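Local coordinates for protein arginyl-trna synthetase (Thermus thermophilus, PDB 1IQ0) that probably attaches L-arginine to its cognate tRNA in an ATP-dependent reaction, as a monomeric class I aminoacyl-tRNA synthetase, at residues A131-L136 and N231-L236. Sequence-based numbering, arbitrary orientation.
Sequences AIARIL and NARYDL
A133 and R233 face each other across the contact, their CA atoms 8.8 Å apart, so long side chains do most of the bridging. Residues 131-136 form a stretch of helix 120-138, whereas 231-236 is the loop that leads from helix 213-229 into strand 236-239, extended at A232 to Y234. N231 closes helix 213-229: its positive phi and two bonds back into the last turn make a Schellman motif. Its carbonyl faces R134, whose NH2 donates a hydrogen bond to N231 O (3.1 Å) that is fairly straight at 161°. The acceptor lies at the edge of the guanidinium, in its plane, although the donor is tilted 30° from the carbonyl plane. R134 reaches this far because its chain is extended from CG to NE. R233 lies over one face of the same guanidinium, its CD about 3.5 Å above the plane and offset toward the rim. A bend at chi3 (-43°) turns the end of R233 toward the helix, where NH1 comes 3.3 Å from R134 CG and NH2 reaches A133 CB at 4.3 Å. The two arginines therefore run past one another, their planes well inclined, with R134 NE only 3.8 Å from R233 NH1. D130, one turn earlier on the helix than R134, takes a salt bridge from each arginine, one on each carboxylate oxygen, so the pair shares one anion. A leucine in place of R134 would probably leave N231 O without this donor, the D130 carboxylate with one positive partner fewer, and the aliphatic part of R233 less covered. The arrangement belongs to the Rossmann-type catalytic domain of class I synthetases: it joins the helix whose first turn overlaps the end of the predicted HIGH region to the connection leading into parallel strand 236-239, beside strand 141-149.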
# COMPACT_ATOMS: atom_id res chain seq x y z
N ALA A 131 -0.46 -3.43 -0.58
CA ALA A 131 -1.08 -2.73 -1.69
C ALA A 131 -0.13 -1.73 -2.35
O ALA A 131 0.02 -1.72 -3.57
CB ALA A 131 -2.36 -2.03 -1.23
N ILE A 132 0.52 -0.88 -1.55
CA ILE A 132 1.43 0.09 -2.15
C ILE A 132 2.61 -0.62 -2.80
O ILE A 132 3.14 -0.14 -3.79
CB ILE A 132 1.92 1.15 -1.12
CG1 ILE A 132 2.57 2.32 -1.86
CG2 ILE A 132 2.94 0.55 -0.16
CD1 ILE A 132 1.68 2.96 -2.91
N ALA A 133 3.02 -1.76 -2.25
CA ALA A 133 4.13 -2.52 -2.83
C ALA A 133 3.72 -3.03 -4.21
O ALA A 133 4.50 -2.94 -5.17
CB ALA A 133 4.51 -3.71 -1.93
N ARG A 134 2.52 -3.59 -4.31
CA ARG A 134 2.00 -4.12 -5.57
C ARG A 134 1.82 -3.00 -6.61
O ARG A 134 2.20 -3.15 -7.77
CB ARG A 134 0.64 -4.80 -5.36
CG ARG A 134 0.68 -6.10 -4.56
CD ARG A 134 -0.72 -6.58 -4.28
NE ARG A 134 -0.75 -7.85 -3.57
CZ ARG A 134 -0.67 -9.04 -4.15
NH1 ARG A 134 -0.54 -9.14 -5.46
NH2 ARG A 134 -0.71 -10.14 -3.40
N ILE A 135 1.24 -1.89 -6.17
CA ILE A 135 0.99 -0.75 -7.04
C ILE A 135 2.30 -0.19 -7.60
O ILE A 135 2.40 0.06 -8.80
CB ILE A 135 0.22 0.35 -6.26
CG1 ILE A 135 -1.21 -0.15 -5.99
CG2 ILE A 135 0.23 1.66 -7.03
CD1 ILE A 135 -2.04 0.77 -5.10
N LEU A 136 3.30 -0.01 -6.74
CA LEU A 136 4.60 0.51 -7.19
C LEU A 136 5.26 -0.40 -8.22
O LEU A 136 5.84 0.08 -9.19
CB LEU A 136 5.55 0.69 -6.00
CG LEU A 136 5.25 1.93 -5.16
CD1 LEU A 136 5.91 1.80 -3.80
CD2 LEU A 136 5.73 3.18 -5.92
N ASN A 231 -3.11 -12.45 2.01
CA ASN A 231 -2.57 -12.31 0.66
C ASN A 231 -1.47 -11.24 0.56
O ASN A 231 -1.39 -10.50 -0.41
CB ASN A 231 -3.70 -12.03 -0.34
CG ASN A 231 -3.24 -12.17 -1.79
OD1 ASN A 231 -2.41 -13.02 -2.12
ND2 ASN A 231 -3.80 -11.35 -2.67
N ALA A 232 -0.64 -11.17 1.59
CA ALA A 232 0.49 -10.23 1.65
C ALA A 232 1.73 -10.96 1.12
O ALA A 232 1.85 -12.17 1.27
CB ALA A 232 0.72 -9.79 3.09
N ARG A 233 2.65 -10.22 0.50
CA ARG A 233 3.86 -10.84 -0.04
C ARG A 233 5.12 -10.30 0.65
O ARG A 233 5.17 -9.13 1.01
CB ARG A 233 3.97 -10.58 -1.55
CG ARG A 233 2.63 -10.55 -2.29
CD ARG A 233 2.81 -10.40 -3.81
NE ARG A 233 3.82 -9.41 -4.19
CZ ARG A 233 3.87 -8.16 -3.75
NH1 ARG A 233 2.95 -7.72 -2.89
NH2 ARG A 233 4.84 -7.34 -4.15
N TYR A 234 6.14 -11.15 0.81
CA TYR A 234 7.38 -10.72 1.45
C TYR A 234 8.60 -11.26 0.73
O TYR A 234 8.61 -12.40 0.28
CB TYR A 234 7.45 -11.17 2.91
CG TYR A 234 6.28 -10.74 3.76
CD1 TYR A 234 5.13 -11.52 3.82
CD2 TYR A 234 6.32 -9.55 4.48
CE1 TYR A 234 4.03 -11.12 4.58
CE2 TYR A 234 5.22 -9.13 5.24
CZ TYR A 234 4.09 -9.93 5.28
OH TYR A 234 3.00 -9.53 6.01
N ASP A 235 9.64 -10.44 0.64
CA ASP A 235 10.88 -10.86 0.01
C ASP A 235 11.96 -11.14 1.06
O ASP A 235 12.69 -12.12 0.98
CB ASP A 235 11.40 -9.79 -0.95
CG ASP A 235 10.46 -9.54 -2.10
OD1 ASP A 235 9.81 -8.47 -2.12
OD2 ASP A 235 10.37 -10.42 -2.99
N LEU A 236 12.04 -10.25 2.05
CA LEU A 236 13.07 -10.38 3.08
C LEU A 236 12.57 -10.32 4.51
O LEU A 236 11.58 -9.67 4.83
CB LEU A 236 14.10 -9.27 2.91
CG LEU A 236 14.77 -9.07 1.55
CD1 LEU A 236 15.28 -7.63 1.45
CD2 LEU A 236 15.90 -10.07 1.38